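Local coordinates for protein endopolygalacturonase (Chondrostereum purpureum, PDB 1K5C) that probably cleaves the alpha-1,4-galacturonosyl linkages of polygalacturonan by hydrolysis, as an endo-acting glycoside hydrolase of family 28, at residues 298-301 / 306-309; 225-230 / 276-281; 258-263 / 301-306. All coordinates share one frame; numbering follows the deposited sequence. Where two conformers were deposited one is given.

Contact 1 (298-301 / 306-309)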
ATOM      1  N   VAL A 298      -3.334  -5.859 -20.608  1.00 11.45           N
ATOM      2  CA  VAL A 298      -2.074  -6.505 -20.254  1.00 11.59           C
ATOM      3  C   VAL A 298      -1.071  -6.069 -21.321  1.00 11.20           C
ATOM      4  O   VAL A 298      -1.320  -6.303 -22.510  1.00 11.88           O
ATOM      5  CB  VAL A 298      -2.216  -8.042 -20.240  1.00 11.67           C
ATOM      6  CG1 VAL A 298      -0.844  -8.685 -20.017  1.00 12.27           C
ATOM      7  CG2 VAL A 298      -3.234  -8.466 -19.172  1.00 12.26           C
ATOM      8  N   GLU A 299       0.029  -5.439 -20.883  1.00 11.31           N
ATOM      9  CA  GLU A 299       1.076  -4.929 -21.783  1.00 11.24           C
ATOM     10  C   GLU A 299       2.412  -5.484 -21.312  1.00 10.96           C
ATOM     11  O   GLU A 299       3.106  -4.894 -20.496  1.00 11.61           O
ATOM     12  CB  GLU A 299       1.047  -3.385 -21.789  1.00 12.37           C
ATOM     13  CG  GLU A 299       2.119  -2.783 -22.701  1.00 13.17           C
ATOM     14  CD  GLU A 299       1.717  -2.641 -24.149  1.00 14.87           C
ATOM     15  OE1 GLU A 299       0.667  -3.139 -24.557  1.00 17.76           O
ATOM     16  OE2 GLU A 299       2.481  -1.979 -24.904  1.00 16.36           O
ATOM     17  N   CYS A 300       2.760  -6.645 -21.857  1.00 11.38           N
ATOM     18  CA  CYS A 300       3.972  -7.367 -21.475  1.00 11.60           C
ATOM     19  C   CYS A 300       5.040  -7.256 -22.553  1.00 11.72           C
ATOM     20  O   CYS A 300       4.788  -7.568 -23.724  1.00 13.57           O
ATOM     21  CB  CYS A 300       3.712  -8.882 -21.329  1.00 12.37           C
ATOM     22  SG  CYS A 300       2.754  -9.342 -19.866  1.00 12.19           S
ATOM     23  N   GLY A 301       6.272  -6.917 -22.117  1.00 11.23           N
ATOM     24  CA  GLY A 301       7.478  -7.230 -22.887  1.00 11.97           C
ATOM     25  C   GLY A 301       8.060  -8.551 -22.490  1.00 11.46           C
ATOM     26  O   GLY A 301       8.788  -9.150 -23.320  1.00 12.75           O
ATOM     27  N   ASN A 306       1.157 -20.042 -17.095  1.00 12.76           N
ATOM     28  CA  ASN A 306      -0.267 -20.316 -17.425  1.00 13.01           C
ATOM     29  C   ASN A 306      -1.085 -19.530 -16.432  1.00 13.03           C
ATOM     30  O   ASN A 306      -1.273 -19.939 -15.282  1.00 15.65           O
ATOM     31  CB  ASN A 306      -0.544 -21.804 -17.295  1.00 15.41           C
ATOM     32  CG  ASN A 306       0.264 -22.579 -18.352  1.00 18.89           C
ATOM     33  OD1 ASN A 306       0.143 -22.292 -19.538  1.00 22.08           O
ATOM     34  ND2 ASN A 306       1.096 -23.482 -17.902  1.00 28.25           N
ATOM     35  N   TRP A 307      -1.525 -18.349 -16.890  1.00 11.88           N
ATOM     36  CA  TRP A 307      -2.269 -17.414 -16.015  1.00 11.41           C
ATOM     37  C   TRP A 307      -3.721 -17.855 -16.038  1.00 11.61           C
ATOM     38  O   TRP A 307      -4.445 -17.674 -17.046  1.00 12.83           O
ATOM     39  CB  TRP A 307      -2.118 -15.999 -16.563  1.00 11.68           C
ATOM     40  CG  TRP A 307      -0.722 -15.436 -16.466  1.00 11.57           C
ATOM     41  CD1 TRP A 307       0.460 -16.101 -16.240  1.00 11.64           C
ATOM     42  CD2 TRP A 307      -0.401 -14.038 -16.604  1.00 11.61           C
ATOM     43  NE1 TRP A 307       1.526 -15.158 -16.207  1.00 11.84           N
ATOM     44  CE2 TRP A 307       1.013 -13.906 -16.459  1.00 12.03           C
ATOM     45  CE3 TRP A 307      -1.152 -12.867 -16.853  1.00 12.07           C
ATOM     46  CZ2 TRP A 307       1.647 -12.665 -16.558  1.00 12.44           C
ATOM     47  CZ3 TRP A 307      -0.508 -11.645 -16.948  1.00 13.49           C
ATOM     48  CH2 TRP A 307       0.883 -11.542 -16.796  1.00 13.46           C
ATOM     49  N   ASN A 308      -4.136 -18.453 -14.910  1.00 11.15           N
ATOM     50  CA  ASN A 308      -5.544 -18.942 -14.806  1.00 11.50           C
ATOM     51  C   ASN A 308      -6.376 -17.756 -14.271  1.00 11.09           C
ATOM     52  O   ASN A 308      -6.205 -17.402 -13.094  1.00 11.43           O
ATOM     53  CB  ASN A 308      -5.566 -20.118 -13.814  1.00 11.61           C
ATOM     54  CG  ASN A 308      -6.966 -20.733 -13.732  1.00 11.84           C
ATOM     55  OD1 ASN A 308      -7.964 -20.068 -14.041  1.00 13.62           O
ATOM     56  ND2 ASN A 308      -7.019 -21.978 -13.348  1.00 12.17           N
ATOM     57  N   TRP A 309      -7.159 -17.158 -15.158  1.00 11.01           N
ATOM     58  CA  TRP A 309      -7.996 -16.013 -14.813  1.00 11.58           C
ATOM     59  C   TRP A 309      -9.478 -16.416 -14.802  1.00 11.34           C
ATOM     60  O   TRP A 309     -10.381 -15.602 -14.953  1.00 11.88           O
ATOM     61  CB  TRP A 309      -7.771 -14.867 -15.815  1.00 12.40           C
ATOM     62  CG  TRP A 309      -6.446 -14.177 -15.577  1.00 12.01           C
ATOM     63  CD1 TRP A 309      -5.326 -14.619 -14.908  1.00 11.72           C
ATOM     64  CD2 TRP A 309      -6.145 -12.831 -16.025  1.00 12.75           C
ATOM     65  NE1 TRP A 309      -4.338 -13.629 -14.912  1.00 12.45           N
ATOM     66  CE2 TRP A 309      -4.829 -12.540 -15.590  1.00 12.57           C
ATOM     67  CE3 TRP A 309      -6.869 -11.877 -16.750  1.00 14.69           C
ATOM     68  CZ2 TRP A 309      -4.240 -11.274 -15.882  1.00 13.88           C
ATOM     69  CZ3 TRP A 309      -6.275 -10.647 -17.017  1.00 16.83           C
ATOM     70  CH2 TRP A 309      -4.968 -10.367 -16.584  1.00 15.41           C
TER

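Contact 2 (225-230 / 276-281)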
ATOM      1  N   VAL A 225      -7.044  -3.361  -9.917  1.00 10.98           N
ATOM      2  CA  VAL A 225      -5.752  -3.938  -9.573  1.00 11.45           C
ATOM      3  C   VAL A 225      -4.753  -3.549 -10.653  1.00 10.91           C
ATOM      4  O   VAL A 225      -5.077  -3.477 -11.856  1.00 11.71           O
ATOM      5  CB  VAL A 225      -5.783  -5.465  -9.267  1.00 12.47           C
ATOM      6  CG1 VAL A 225      -6.770  -5.787  -8.130  1.00 12.84           C
ATOM      7  CG2 VAL A 225      -6.169  -6.199 -10.521  1.00 14.32           C
ATOM      8  N   ARG A 226      -3.508  -3.349 -10.220  1.00 11.53           N
ATOM      9  CA  ARG A 226      -2.426  -3.050 -11.116  1.00 12.13           C
ATOM     10  C   ARG A 226      -1.171  -3.817 -10.771  1.00 11.21           C
ATOM     11  O   ARG A 226      -0.851  -4.002  -9.596  1.00 10.91           O
ATOM     12  CB  ARG A 226      -1.959  -1.585 -11.052  1.00 17.08           C
ATOM     13  CG  ARG A 226      -2.848  -0.685 -11.905  1.00 20.28           C
ATOM     14  CD  ARG A 226      -2.143   0.690 -11.636  0.52 21.98           C
ATOM     15  NE  ARG A 226      -1.180   1.276 -12.565  0.52 16.41           N
ATOM     16  CZ  ARG A 226      -0.825   2.564 -12.585  0.52 12.60           C
ATOM     17  NH1 ARG A 226      -1.326   3.375 -11.683  0.52 18.45           N
ATOM     18  NH2 ARG A 226       0.047   3.036 -13.464  0.52 27.01           N
ATOM     19  N   ILE A 227      -0.446  -4.208 -11.816  1.00 11.93           N
ATOM     20  CA  ILE A 227       0.954  -4.646 -11.649  1.00 12.43           C
ATOM     21  C   ILE A 227       1.738  -3.741 -12.608  1.00 12.86           C
ATOM     22  O   ILE A 227       1.461  -3.763 -13.812  1.00 16.93           O
ATOM     23  CB  ILE A 227       1.174  -6.142 -11.948  1.00 12.61           C
ATOM     24  CG1 ILE A 227       0.202  -6.997 -11.137  1.00 12.89           C
ATOM     25  CG2 ILE A 227       2.645  -6.531 -11.703  1.00 13.74           C
ATOM     26  CD1 ILE A 227       0.359  -8.504 -11.415  1.00 13.61           C
ATOM     27  N   LYS A 228       2.623  -2.949 -12.056  1.00 11.64           N
ATOM     28  CA  LYS A 228       3.379  -1.936 -12.817  1.00 12.42           C
ATOM     29  C   LYS A 228       4.867  -2.187 -12.634  1.00 11.23           C
ATOM     30  O   LYS A 228       5.361  -2.258 -11.525  1.00 12.72           O
ATOM     31  CB  LYS A 228       3.006  -0.475 -12.464  1.00 15.04           C
ATOM     32  CG  LYS A 228       2.511  -0.229 -11.072  1.00 15.48           C
ATOM     33  CD  LYS A 228       2.225   1.216 -10.768  1.00 14.06           C
ATOM     34  CE  LYS A 228       1.575   1.206  -9.360  1.00 16.95           C
ATOM     35  NZ  LYS A 228       1.818   2.438  -8.679  1.00 19.82           N
ATOM     36  N   ALA A 229       5.594  -2.244 -13.752  1.00 10.52           N
ATOM     37  CA  ALA A 229       7.053  -2.262 -13.719  1.00 10.64           C
ATOM     38  C   ALA A 229       7.571  -1.133 -14.598  1.00 10.55           C
ATOM     39  O   ALA A 229       7.073  -0.901 -15.713  1.00 10.97           O
ATOM     40  CB  ALA A 229       7.648  -3.564 -14.213  1.00 11.89           C
ATOM     41  N   GLN A 230       8.576  -0.449 -14.077  1.00 10.88           N
ATOM     42  CA  GLN A 230       9.237   0.584 -14.885  1.00 11.29           C
ATOM     43  C   GLN A 230       9.741  -0.036 -16.191  1.00 10.95           C
ATOM     44  O   GLN A 230      10.404  -1.068 -16.160  1.00 11.23           O
ATOM     45  CB  GLN A 230      10.455   1.141 -14.090  1.00 12.91           C
ATOM     46  CG  GLN A 230       9.977   1.882 -12.858  1.00 15.99           C
ATOM     47  CD  GLN A 230      11.077   2.248 -11.902  1.00 30.10           C
ATOM     48  OE1 GLN A 230      12.144   2.603 -12.324  1.00 54.10           O
ATOM     49  N   SER A 276       5.376 -13.424 -13.888  1.00 11.08           N
ATOM     50  CA  SER A 276       4.999 -14.833 -14.083  1.00 11.53           C
ATOM     51  C   SER A 276       3.934 -15.236 -13.054  1.00 10.95           C
ATOM     52  O   SER A 276       3.871 -14.716 -11.944  1.00 11.19           O
ATOM     53  CB  SER A 276       6.179 -15.747 -14.027  1.00 13.10           C
ATOM     54  OG  SER A 276       6.884 -15.628 -12.863  1.00 15.11           O
ATOM     55  N   ASP A 277       3.137 -16.203 -13.489  1.00 11.40           N
ATOM     56  CA  ASP A 277       2.198 -16.920 -12.585  1.00 11.66           C
ATOM     57  C   ASP A 277       1.265 -15.955 -11.862  1.00 11.07           C
ATOM     58  O   ASP A 277       1.239 -15.897 -10.629  1.00 11.98           O
ATOM     59  CB  ASP A 277       2.987 -17.800 -11.615  1.00 12.56           C
ATOM     60  CG  ASP A 277       3.805 -18.807 -12.327  0.79 15.37           C
ATOM     61  OD1 ASP A 277       3.685 -19.031 -13.562  0.79 15.97           O
ATOM     62  OD2 ASP A 277       4.592 -19.466 -11.579  0.79 25.99           O
ATOM     63  N   VAL A 278       0.447 -15.247 -12.661  1.00 11.47           N
ATOM     64  CA  VAL A 278      -0.534 -14.284 -12.142  1.00 11.36           C
ATOM     65  C   VAL A 278      -1.944 -14.889 -12.378  1.00 11.29           C
ATOM     66  O   VAL A 278      -2.323 -15.082 -13.539  1.00 12.08           O
ATOM     67  CB  VAL A 278      -0.401 -12.920 -12.840  1.00 11.58           C
ATOM     68  CG1 VAL A 278      -1.485 -11.978 -12.340  1.00 12.09           C
ATOM     69  CG2 VAL A 278       0.996 -12.358 -12.603  1.00 12.54           C
ATOM     70  N   ASN A 279      -2.679 -15.162 -11.305  1.00 11.07           N
ATOM     71  CA  ASN A 279      -3.952 -15.887 -11.380  1.00 11.08           C
ATOM     72  C   ASN A 279      -5.073 -15.082 -10.733  1.00 11.02           C
ATOM     73  O   ASN A 279      -4.844 -14.377  -9.725  1.00 11.76           O
ATOM     74  CB  ASN A 279      -3.839 -17.236 -10.625  1.00 11.87           C
ATOM     75  CG  ASN A 279      -3.123 -18.316 -11.388  1.00 13.51           C
ATOM     76  OD1 ASN A 279      -2.641 -18.157 -12.489  1.00 13.62           O
ATOM     77  ND2 ASN A 279      -3.185 -19.572 -10.854  1.00 16.47           N
ATOM     78  N   PHE A 280      -6.285 -15.296 -11.237  1.00 10.71           N
ATOM     79  CA  PHE A 280      -7.546 -14.880 -10.574  1.00 10.65           C
ATOM     80  C   PHE A 280      -8.324 -16.205 -10.355  1.00 10.92           C
ATOM     81  O   PHE A 280      -8.973 -16.703 -11.270  1.00 11.48           O
ATOM     82  CB  PHE A 280      -8.379 -13.931 -11.400  1.00 11.38           C
ATOM     83  CG  PHE A 280      -7.781 -12.536 -11.584  1.00 11.06           C
ATOM     84  CD1 PHE A 280      -6.815 -12.279 -12.523  1.00 12.13           C
ATOM     85  CD2 PHE A 280      -8.255 -11.473 -10.771  1.00 11.08           C
ATOM     86  CE1 PHE A 280      -6.308 -10.985 -12.715  1.00 12.66           C
ATOM     87  CE2 PHE A 280      -7.743 -10.193 -10.968  1.00 11.67           C
ATOM     88  CZ  PHE A 280      -6.785  -9.946 -11.923  1.00 11.79           C
ATOM     89  N   THR A 281      -8.172 -16.750  -9.126  1.00 11.19           N
ATOM     90  CA  THR A 281      -8.761 -18.055  -8.763  1.00 11.93           C
ATOM     91  C   THR A 281      -9.400 -17.939  -7.393  1.00 12.08           C
ATOM     92  O   THR A 281      -9.303 -16.935  -6.710  1.00 13.58           O
ATOM     93  CB  THR A 281      -7.681 -19.153  -8.799  1.00 12.15           C
ATOM     94  OG1 THR A 281      -6.600 -18.715  -7.949  1.00 13.35           O
ATOM     95  CG2 THR A 281      -7.168 -19.405 -10.214  1.00 12.90           C
TER

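Contact 3 (258-263 / 301-306)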
ATOM      1  N   ILE A 258      -1.981  -4.465 -16.177  1.00 11.23           N
ATOM      2  CA  ILE A 258      -0.728  -5.194 -15.931  1.00 11.29           C
ATOM      3  C   ILE A 258       0.208  -4.692 -17.004  1.00 10.81           C
ATOM      4  O   ILE A 258      -0.066  -4.948 -18.183  1.00 11.75           O
ATOM      5  CB  ILE A 258      -0.968  -6.694 -15.929  1.00 12.52           C
ATOM      6  CG1 ILE A 258      -1.795  -7.032 -14.616  1.00 13.96           C
ATOM      7  CG2 ILE A 258       0.351  -7.462 -15.949  1.00 12.61           C
ATOM      8  CD1 ILE A 258      -2.379  -8.416 -14.622  1.00 16.53           C
ATOM      9  N   SER A 259       1.256  -3.958 -16.620  1.00 10.68           N
ATOM     10  CA  SER A 259       2.029  -3.250 -17.621  1.00 10.80           C
ATOM     11  C   SER A 259       3.491  -3.107 -17.240  1.00 10.77           C
ATOM     12  O   SER A 259       3.846  -2.800 -16.113  1.00 11.68           O
ATOM     13  CB  SER A 259       1.444  -1.848 -17.813  1.00 13.07           C
ATOM     14  OG  SER A 259       2.313  -1.073 -18.666  1.00 14.29           O
ATOM     15  N   GLN A 260       4.343  -3.350 -18.254  1.00 10.43           N
ATOM     16  CA  GLN A 260       5.775  -3.157 -18.155  1.00 10.55           C
ATOM     17  C   GLN A 260       6.232  -1.882 -18.883  1.00 10.56           C
ATOM     18  O   GLN A 260       7.433  -1.748 -19.183  1.00 11.61           O
ATOM     19  CB  GLN A 260       6.493  -4.421 -18.674  1.00 10.97           C
ATOM     20  CG  GLN A 260       6.335  -5.560 -17.681  1.00 11.21           C
ATOM     21  CD  GLN A 260       6.658  -6.932 -18.252  1.00 10.79           C
ATOM     22  OE1 GLN A 260       6.520  -7.192 -19.463  1.00 11.43           O
ATOM     23  NE2 GLN A 260       7.057  -7.854 -17.396  1.00 11.58           N
ATOM     24  N   SER A 261       5.337  -0.944 -19.073  1.00 11.39           N
ATOM     25  CA  SER A 261       5.633   0.339 -19.737  1.00 11.55           C
ATOM     26  C   SER A 261       5.738   1.513 -18.762  1.00 11.84           C
ATOM     27  O   SER A 261       5.885   2.665 -19.228  1.00 12.82           O
ATOM     28  CB  SER A 261       4.576   0.664 -20.781  1.00 12.66           C
ATOM     29  OG  SER A 261       4.577  -0.356 -21.807  1.00 13.81           O
ATOM     30  N   TYR A 262       5.618   1.268 -17.456  1.00 12.01           N
ATOM     31  CA  TYR A 262       5.496   2.401 -16.512  1.00 12.60           C
ATOM     32  C   TYR A 262       6.663   3.341 -16.676  1.00 12.12           C
ATOM     33  O   TYR A 262       7.833   2.925 -16.790  1.00 12.91           O
ATOM     34  CB  TYR A 262       5.397   1.782 -15.062  1.00 13.42           C
ATOM     35  CG  TYR A 262       5.002   2.787 -14.061  1.00 15.74           C
ATOM     36  CD1 TYR A 262       3.614   3.027 -13.809  1.00 15.84           C
ATOM     37  CD2 TYR A 262       5.972   3.509 -13.402  1.00 18.43           C
ATOM     38  CE1 TYR A 262       3.357   4.017 -12.869  1.00 21.41           C
ATOM     39  CE2 TYR A 262       5.710   4.493 -12.472  1.00 21.79           C
ATOM     40  CZ  TYR A 262       4.328   4.728 -12.206  1.00 24.48           C
ATOM     41  OH  TYR A 262       3.868   5.677 -11.295  1.00 31.35           O
ATOM     42  N   PRO A 263       6.427   4.665 -16.610  1.00 13.06           N
ATOM     43  CA  PRO A 263       5.185   5.321 -16.155  1.00 14.09           C
ATOM     44  C   PRO A 263       4.047   5.371 -17.192  1.00 14.49           C
ATOM     45  O   PRO A 263       2.930   5.780 -16.877  1.00 18.42           O
ATOM     46  CB  PRO A 263       5.643   6.746 -15.842  1.00 16.42           C
ATOM     47  CG  PRO A 263       6.830   6.973 -16.759  1.00 16.42           C
ATOM     48  CD  PRO A 263       7.564   5.627 -16.731  1.00 14.82           C
ATOM     49  N   GLY A 301       6.272  -6.917 -22.117  1.00 11.23           N
ATOM     50  CA  GLY A 301       7.478  -7.230 -22.887  1.00 11.97           C
ATOM     51  C   GLY A 301       8.060  -8.551 -22.490  1.00 11.46           C
ATOM     52  O   GLY A 301       8.788  -9.150 -23.320  1.00 12.75           O
ATOM     53  N   ASN A 302       7.820  -9.061 -21.273  1.00 11.35           N
ATOM     54  CA  ASN A 302       8.404 -10.320 -20.847  1.00 10.98           C
ATOM     55  C   ASN A 302       7.503 -10.899 -19.737  1.00 10.89           C
ATOM     56  O   ASN A 302       7.591 -10.468 -18.569  1.00 11.22           O
ATOM     57  CB  ASN A 302       9.846 -10.106 -20.370  1.00 11.55           C
ATOM     58  CG  ASN A 302      10.528 -11.411 -19.990  1.00 11.75           C
ATOM     59  OD1 ASN A 302       9.955 -12.505 -20.152  1.00 12.96           O
ATOM     60  ND2 ASN A 302      11.774 -11.292 -19.502  1.00 11.96           N
ATOM     61  N   CYS A 303       6.623 -11.825 -20.121  1.00 11.10           N
ATOM     62  CA  CYS A 303       5.720 -12.469 -19.148  1.00 10.84           C
ATOM     63  C   CYS A 303       5.666 -13.954 -19.481  1.00 10.94           C
ATOM     64  O   CYS A 303       5.738 -14.314 -20.660  1.00 11.72           O
ATOM     65  CB  CYS A 303       4.290 -11.918 -19.253  1.00 11.85           C
ATOM     66  SG  CYS A 303       4.212 -10.175 -18.689  1.00 11.63           S
ATOM     67  N   SER A 304       5.513 -14.784 -18.444  1.00 11.20           N
ATOM     68  CA  SER A 304       5.532 -16.217 -18.588  1.00 11.11           C
ATOM     69  C   SER A 304       4.478 -16.880 -17.687  1.00 11.08           C
ATOM     70  O   SER A 304       4.069 -16.332 -16.645  1.00 11.78           O
ATOM     71  CB  SER A 304       6.905 -16.787 -18.186  1.00 11.58           C
ATOM     72  OG  SER A 304       7.871 -16.477 -19.199  1.00 12.56           O
ATOM     73  N   GLY A 305       4.120 -18.109 -18.047  1.00 11.82           N
ATOM     74  CA  GLY A 305       3.298 -18.982 -17.232  1.00 12.53           C
ATOM     75  C   GLY A 305       1.886 -19.153 -17.804  1.00 11.71           C
ATOM     76  O   GLY A 305       1.490 -18.563 -18.798  1.00 13.10           O
ATOM     77  N   ASN A 306       1.157 -20.042 -17.095  1.00 12.76           N
ATOM     78  CA  ASN A 306      -0.267 -20.316 -17.425  1.00 13.01           C
ATOM     79  C   ASN A 306      -1.085 -19.530 -16.432  1.00 13.03           C
ATOM     80  O   ASN A 306      -1.273 -19.939 -15.282  1.00 15.65           O
ATOM     81  CB  ASN A 306      -0.544 -21.804 -17.295  1.00 15.41           C
ATOM     82  CG  ASN A 306       0.264 -22.579 -18.352  1.00 18.89           C
ATOM     83  OD1 ASN A 306       0.143 -22.292 -19.538  1.00 22.08           O
ATOM     84  ND2 ASN A 306       1.096 -23.482 -17.902  1.00 28.25           N
TER

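Contact 1 (298-301 / 306-309)
Val298 splits its two methyl groups between Trp307 and Trp309, inside one end region of the right-handed parallel beta-helix characteristic of family 28 glycoside hydrolases. The nearest CA atoms, those of Val298 and Trp307, are 11.7 Å apart, too far for any backbone pairing, so the contact is made by side chains spanning the interior between two walls of the solenoid. The first torsion of Val298 (chi1 174°) sets CG1 anti to the backbone N and swings CG2 to the side of that N, which directs one methyl at each indole. CG2 makes the closest approach of the contact, 3.6 Å from CH2 of Trp309; the two side chains arrive from opposing walls, and the methyl meets the benzo end of the indole obliquely. CG1 lies more loosely, 4.3 Å from CZ3 of Trp307. Ile329, on the strand 328-333, touches all three of these side chains and so extends the same apolar core. Each indole N-H is taken by a backbone carbonyl, NE1 of Trp307 by Ser304 O and NE1 of Trp309 by Val278 O.

Two residues on, where the strand has given way to a loop, Cys300 directs its sulfur toward Trp307. It is disulfide-bonded to Cys303, which restricts where SG can sit. Cys300 SG lies 4.2 Å from CH2 of Trp307 and 5.3 Å from the centroid of that residue's six-membered ring, 56° off the ring normal: a slanting sulfur-aromatic contact.

Contact 2 (225-230 / 276-281)
Across the hollow of the right-handed parallel beta-helix, Val225 and Ile227 on one wall meet Phe280 and Val278 on another. Measured from CA to CA, the runs 225-227 and 278-280 head 169° apart, close to antiparallel, but they are not paired strands: the CA atoms of Ile227 and Val278 are 9.8 Å apart and those of Val225 and Phe280 11.1 Å. The gap is bridged wholly by apolar side chains.

Ile227 and Val278 meet end on. With CG1 anti to the carbonyl carbon (chi1 -53°) and the chain extended beyond it (chi2 179°), Ile227 carries CD1 out to the fork of the valine, 4.0 Å from CG1 and 4.1 Å from CG2 of Val278. The nearly equal distances show that the methyl is shared between both branches. Val225 and Phe280 pass alongside in opposite directions: CG2 of Val225 lies near the plane of the Phe280 ring and meets its edge, 4.0 Å from CZ. The ring is further held by stacking with Tyr243 and by an edge-to-face contact with Trp309. Tyr243 also touches Val225, Ile227 and Val278, tying both pairs into one core.

The intervening residue Arg226 and the following Lys228 make no contact with 276-281. Both have been seen to bind galacturonate, and NZ of Lys228 forms a salt bridge with Asp174. Strand 223-230 thus packs Val225 and Ile227 inside while Arg226 and Lys228 belong to the galacturonate-binding site, an arrangement consistent with the substrate cleft of a family 28 beta-helix.

Contact 3 (258-263 / 301-306)
The backbones come near each other where Gln260 begins a corner of the chain, its CA 6.5 Å from that of Gly301, and the side chain of Gln260 closes the remaining gap. Its chain, extended beyond CG (chi2 164°), sets the amide against the peptide groups of 301-303. OE1 takes the N-H of Asn302 at 2.9 Å in a fairly straight bond (162° at the hydrogen), the donor tilted 20° from the carbonyl plane; Gly301 N also approaches OE1, at 2.7 Å, but that bond is bent and weak. NE2 returns a bond to Asn302 O at 2.9 Å, nearly straight and within the Gln260 amide plane, although it meets the acceptor from above its carbonyl plane. In this beta-helix the amide thus joins the turns of two different coils. Just before it, Ser259 OG accepts from Ser261 N at 3.1 Å, an ST turn at the same corner. Were the glutamine at Gln260 replaced by an alanine, the N-H and carbonyl of Asn302 would probably be left without these partners and the tie between the two loops would probably slacken. Cys303 SG lies 3.9 Å from both OE1 and NE2 of Gln260.

How the contacts relate
The three contacts cluster toward the C-terminal end of the beta-helix, their centres 7 to 8 Å apart. Along the chain, both segments of contact 2 precede those of contact 1, contact 3 interlaces with contact 2, and contacts 1 and 3 share Gly301 and Asn306. Strands 223-230, 254-259 and 294-299 are successive neighbours in one parallel sheet: Ile227 O bonds to Ser259 N (2.8 Å), and Ile258 O to Glu299 N (2.7 Å). On the other side, Phe280 N meets Asn308 O at 2.8 Å. Contacts 1 and 2, whose touching side chains are all buried, fill the core; contact 3 ties the loops following neighbouring strands 254-259 and 294-299, one carrying Tyr262, which binds galacturonate in another structure of this protein.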